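PlaB phospholipase (Legionella pneumophila, PDB 6ZTI) probably hydrolyses phospholipids as an alpha/beta-hydrolase linked to virulence, and binds NAD(H), which promotes the tetramer that controls its activity. Local coordinates at residues S192-Q198 with M256-L261; W290-C294 with K305-L310. All blocks are in the same frame, centred on the assembly; numbering follows the deposited sequence.

Interaction 1. Residues S192-Q198 with M256-L261; sequences SFVLTGQ and MAFGVL
Val-194 and Phe-258 lie side by side on one face of the neighbouring parallel strands 192-197 and 257-261, and CG1 of Val-194 touches the edge of the phenyl ring, in its plane, 3.8 Å from CD1 of Phe-258. That branch lies opposite the backbone N of Val-194 (chi1 169°), while the other, CG2, turns to the sulfur of Met-256. The thioether closes the N-terminal end: SD of Met-256 lies 3.1 Å from OG of Ser-192, a buried hydroxyl with no hydrogen-bonding partner in the model. Extended through chi2 and bent only at chi3 (-63°), Met-256 carries its CE methyl to the same serine. On the reverse face of the sheet CB of Ala-257 approaches the Phe-193 ring obliquely, 3.6 Å from CD2. Further along that face Gly-259 pairs with Leu-195, and CD2 of Leu-195 stands 4.3 Å from CA of Gly-259, on the side where a side chain would point. At the C-terminal end CG1 of Val-260 packs against CG of Gln-198 at about a right angle; OE1 of Gln-198 accepts a hydrogen bond from NE2 of Gln-318. Four backbone bonds tie the strands, with Val-194 and Thr-196 each using both N and O. The bond from Leu-261 N to Thr-196 O is 2.7 Å long, whereas that from Val-194 N to Ala-257 O is 3.1 Å. Past the last bond a water spans Gln-198 N and Leu-261 O, 2.8 Å from each. Helix 223-226 covers the Val-194/Phe-258 face, and helix 286-296 the side of Phe-193, Leu-195 and Leu-261. Strand 257-261 is one of the two edge strands of the chain's six-stranded parallel sheet, so this pairing forms one border of the core sheet typical of the alpha/beta-hydrolase fold.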
# COMPACT_ATOMS: atom_id res chain seq x y z
N SER B 192 -42.95 2.37 9.10
CA SER B 192 -41.67 1.69 8.99
C SER B 192 -41.45 0.75 10.17
O SER B 192 -41.80 1.07 11.31
CB SER B 192 -40.55 2.72 8.93
OG SER B 192 -39.33 2.08 8.63
N PHE B 193 -40.86 -0.42 9.90
CA PHE B 193 -40.66 -1.44 10.92
C PHE B 193 -39.33 -2.15 10.70
O PHE B 193 -38.92 -2.38 9.56
CB PHE B 193 -41.77 -2.51 10.91
CG PHE B 193 -43.15 -1.97 10.73
CD1 PHE B 193 -43.57 -1.51 9.48
CD2 PHE B 193 -44.05 -1.94 11.78
CE1 PHE B 193 -44.85 -1.01 9.31
CE2 PHE B 193 -45.34 -1.45 11.61
CZ PHE B 193 -45.73 -0.99 10.38
N VAL B 194 -38.69 -2.54 11.80
CA VAL B 194 -37.51 -3.40 11.76
C VAL B 194 -37.83 -4.67 12.53
O VAL B 194 -38.26 -4.62 13.68
CB VAL B 194 -36.27 -2.71 12.35
CG1 VAL B 194 -35.14 -3.74 12.52
CG2 VAL B 194 -35.85 -1.54 11.42
N LEU B 195 -37.66 -5.81 11.88
CA LEU B 195 -37.74 -7.09 12.54
C LEU B 195 -36.42 -7.82 12.36
O LEU B 195 -35.84 -7.79 11.28
CB LEU B 195 -38.89 -7.92 11.99
CG LEU B 195 -40.29 -7.30 12.05
CD1 LEU B 195 -41.31 -8.17 11.30
CD2 LEU B 195 -40.76 -7.12 13.46
N THR B 196 -35.93 -8.45 13.42
CA THR B 196 -34.73 -9.26 13.25
C THR B 196 -34.73 -10.36 14.30
O THR B 196 -35.61 -10.43 15.16
CB THR B 196 -33.47 -8.40 13.35
OG1 THR B 196 -32.34 -9.14 12.86
CG2 THR B 196 -33.25 -8.00 14.75
N GLY B 197 -33.74 -11.24 14.19
CA GLY B 197 -33.56 -12.31 15.14
C GLY B 197 -32.13 -12.27 15.64
O GLY B 197 -31.29 -11.53 15.13
N GLN B 198 -31.86 -13.11 16.65
CA GLN B 198 -30.53 -13.18 17.25
C GLN B 198 -30.10 -14.62 17.50
O GLN B 198 -29.33 -14.89 18.43
CB GLN B 198 -30.47 -12.40 18.55
CG GLN B 198 -31.52 -12.77 19.55
CD GLN B 198 -31.22 -12.14 20.87
OE1 GLN B 198 -30.93 -10.95 20.94
NE2 GLN B 198 -31.24 -12.94 21.92
N MET B 256 -39.24 4.15 15.92
CA MET B 256 -39.61 3.18 14.90
C MET B 256 -39.86 1.83 15.54
O MET B 256 -39.12 1.40 16.43
CB MET B 256 -38.52 3.05 13.82
CG MET B 256 -38.93 2.18 12.64
SD MET B 256 -37.75 2.09 11.25
CE MET B 256 -37.73 3.81 10.72
N ALA B 257 -40.91 1.15 15.08
CA ALA B 257 -41.20 -0.20 15.53
C ALA B 257 -39.97 -1.09 15.41
O ALA B 257 -39.24 -1.03 14.42
CB ALA B 257 -42.35 -0.79 14.70
N PHE B 258 -39.73 -1.90 16.44
CA PHE B 258 -38.52 -2.71 16.51
C PHE B 258 -38.83 -3.97 17.29
O PHE B 258 -39.23 -3.90 18.45
CB PHE B 258 -37.37 -1.93 17.17
CG PHE B 258 -36.12 -2.75 17.36
CD1 PHE B 258 -35.38 -3.15 16.28
CD2 PHE B 258 -35.70 -3.12 18.64
CE1 PHE B 258 -34.24 -3.90 16.44
CE2 PHE B 258 -34.57 -3.86 18.80
CZ PHE B 258 -33.84 -4.26 17.70
N GLY B 259 -38.62 -5.11 16.66
CA GLY B 259 -38.86 -6.38 17.30
C GLY B 259 -37.72 -7.34 17.04
O GLY B 259 -37.23 -7.45 15.92
N VAL B 260 -37.30 -8.03 18.09
CA VAL B 260 -36.38 -9.15 18.00
C VAL B 260 -37.22 -10.42 18.13
O VAL B 260 -37.75 -10.72 19.21
CB VAL B 260 -35.28 -9.08 19.06
CG1 VAL B 260 -34.33 -10.26 18.94
CG2 VAL B 260 -34.49 -7.76 18.96
N LEU B 261 -37.38 -11.12 17.07
CA LEU B 261 -38.23 -12.30 17.00
C LEU B 261 -37.47 -13.55 17.45
O LEU B 261 -36.26 -13.64 17.28
CB LEU B 261 -38.73 -12.51 15.58
CG LEU B 261 -39.48 -11.34 14.94
CD1 LEU B 261 -40.02 -11.73 13.54
CD2 LEU B 261 -40.61 -10.88 15.84
O HOH W 1 -33.82 -14.84 17.70

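Interaction 2. Residues W290-C294 with K305-L310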
# COMPACT_ATOMS: atom_id res chain seq x y z
N TRP B 290 -45.83 -11.58 12.11
CA TRP B 290 -45.66 -10.17 12.44
C TRP B 290 -45.60 -9.29 11.20
O TRP B 290 -45.96 -8.11 11.28
CB TRP B 290 -44.41 -9.99 13.30
CG TRP B 290 -44.70 -10.43 14.70
CD1 TRP B 290 -44.29 -11.59 15.29
CD2 TRP B 290 -45.51 -9.75 15.65
NE1 TRP B 290 -44.79 -11.66 16.57
CE2 TRP B 290 -45.54 -10.55 16.81
CE3 TRP B 290 -46.21 -8.55 15.64
CZ2 TRP B 290 -46.24 -10.17 17.96
CZ3 TRP B 290 -46.91 -8.18 16.77
CH2 TRP B 290 -46.92 -8.99 17.92
N ILE B 291 -45.20 -9.84 10.04
CA ILE B 291 -45.32 -9.08 8.80
C ILE B 291 -46.78 -8.76 8.51
O ILE B 291 -47.10 -7.64 8.09
CB ILE B 291 -44.68 -9.85 7.62
CG1 ILE B 291 -43.17 -9.69 7.66
CG2 ILE B 291 -45.24 -9.36 6.29
CD1 ILE B 291 -42.42 -10.50 6.65
N LEU B 292 -47.67 -9.73 8.73
CA LEU B 292 -49.09 -9.51 8.45
C LEU B 292 -49.66 -8.41 9.33
O LEU B 292 -50.44 -7.57 8.87
CB LEU B 292 -49.86 -10.81 8.65
CG LEU B 292 -51.34 -10.86 8.24
CD1 LEU B 292 -51.52 -10.46 6.78
CD2 LEU B 292 -51.89 -12.25 8.47
N ARG B 293 -49.25 -8.38 10.60
CA ARG B 293 -49.66 -7.30 11.50
C ARG B 293 -49.16 -5.95 10.99
O ARG B 293 -49.91 -4.97 10.96
CB ARG B 293 -49.13 -7.58 12.90
CG ARG B 293 -49.87 -8.65 13.68
CD ARG B 293 -51.30 -8.24 14.02
NE ARG B 293 -51.37 -6.93 14.67
CZ ARG B 293 -51.23 -6.72 15.98
NH1 ARG B 293 -51.00 -7.73 16.80
NH2 ARG B 293 -51.32 -5.48 16.46
N CYS B 294 -47.88 -5.89 10.60
CA CYS B 294 -47.29 -4.64 10.14
C CYS B 294 -48.02 -4.12 8.91
O CYS B 294 -48.36 -2.93 8.82
CB CYS B 294 -45.79 -4.83 9.85
SG CYS B 294 -44.74 -5.17 11.32
N LYS B 305 -49.64 0.88 18.78
CA LYS B 305 -50.00 -0.41 19.37
C LYS B 305 -48.96 -1.47 19.00
O LYS B 305 -48.46 -2.19 19.87
CB LYS B 305 -51.39 -0.81 18.89
CG LYS B 305 -51.95 -2.11 19.48
CD LYS B 305 -53.47 -2.02 19.63
CE LYS B 305 -54.18 -3.26 19.11
NZ LYS B 305 -55.67 -3.11 19.18
N LEU B 306 -48.60 -1.55 17.72
CA LEU B 306 -47.63 -2.53 17.27
C LEU B 306 -46.23 -2.25 17.82
O LEU B 306 -45.48 -3.18 18.14
CB LEU B 306 -47.60 -2.56 15.74
CG LEU B 306 -46.85 -3.69 15.04
CD1 LEU B 306 -47.01 -4.99 15.78
CD2 LEU B 306 -47.39 -3.84 13.63
N VAL B 307 -45.85 -0.97 17.92
CA VAL B 307 -44.55 -0.64 18.50
C VAL B 307 -44.43 -1.27 19.88
O VAL B 307 -43.40 -1.87 20.23
CB VAL B 307 -44.36 0.88 18.57
CG1 VAL B 307 -43.12 1.22 19.37
CG2 VAL B 307 -44.26 1.47 17.17
N LYS B 308 -45.48 -1.14 20.69
CA LYS B 308 -45.44 -1.67 22.05
C LYS B 308 -45.50 -3.19 22.05
O LYS B 308 -44.79 -3.84 22.83
CB LYS B 308 -46.58 -1.09 22.87
CG LYS B 308 -46.55 -1.47 24.34
CD LYS B 308 -47.90 -2.03 24.80
CE LYS B 308 -48.06 -3.51 24.43
NZ LYS B 308 -48.93 -4.22 25.41
N GLU B 309 -46.34 -3.79 21.19
CA GLU B 309 -46.38 -5.24 21.13
C GLU B 309 -45.02 -5.81 20.76
O GLU B 309 -44.58 -6.81 21.34
CB GLU B 309 -47.44 -5.72 20.13
CG GLU B 309 -48.88 -5.59 20.63
CD GLU B 309 -49.89 -6.22 19.68
OE1 GLU B 309 -49.66 -7.36 19.21
OE2 GLU B 309 -50.93 -5.58 19.40
N LEU B 310 -44.34 -5.20 19.79
CA LEU B 310 -43.05 -5.75 19.37
C LEU B 310 -41.98 -5.57 20.43
O LEU B 310 -41.07 -6.40 20.55
CB LEU B 310 -42.60 -5.11 18.06
CG LEU B 310 -43.38 -5.57 16.84
CD1 LEU B 310 -43.05 -4.66 15.67
CD2 LEU B 310 -43.07 -7.00 16.50
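The six-membered ring of Trp-290 meets Leu-310 over one face and Leu-306 and Glu-309 at its edge. CD2 of Leu-310 makes a CH-pi contact, 4.0 Å from the ring centroid and offset toward the rim. Leu-306 brings its CD1 to 3.3 Å from CZ3 of Trp-290. Beside it OE1 of Glu-309 also lies near the ring plane, 3.4 Å from CH2 of Trp-290, with the carboxylate turned 72° from the indole. The same carboxylate is held end-on by Arg-293: NH1 meets OE1 of Glu-309 at 2.8 Å on the syn side, and NH2 meets OE2 of Glu-309 at 3.0 Å from above the carboxylate plane. This twisted two-nitrogen salt bridge, its planes 52° apart, uses an arginine chain folded at chi2 and chi3 and a glutamate extended beyond CG. The segments belong to helices 286-296 and 300-320, successive in the chain and nearly antiparallel (159°), which pack against the parallel sheet of the alpha/beta-hydrolase domain. The axes of the two short segments stay 11.4 Å apart, a separation spanned by Trp-290, Arg-293, Leu-306 and Glu-309, with Cys-294 at the close end. CD1 of Leu-306 also lies more loosely, 4.6 Å from CZ, over one face of the Arg-293 guanidinium. Its CD2 points to the neighbouring turn, reaching the backbone of Arg-293 and, at 3.8 Å, SG of Cys-294.

Interactions 1 and 2 lie with centres 9 Å apart, and strand 257-261 is followed in the chain by helix 286-296. Phe-193 of interaction 1 joins them: its CD2 lies 3.3 Å from SG of Cys-294, and its CE2 meets CD2 of Leu-306 at 3.7 Å. Leu-261 CD2 approaches CD1 of Trp-290 at 3.8 Å, so the indole packs against both the sheet and the second helix. Neither contact belongs to an NAD site; interaction 1 comes nearer, the side chain of Gln-198 being about 13 Å from a bound thio-NAD and about 9 Å from that of the NAD-binding Arg-202, whereas interaction 2 is not near any of the NAD-binding residues.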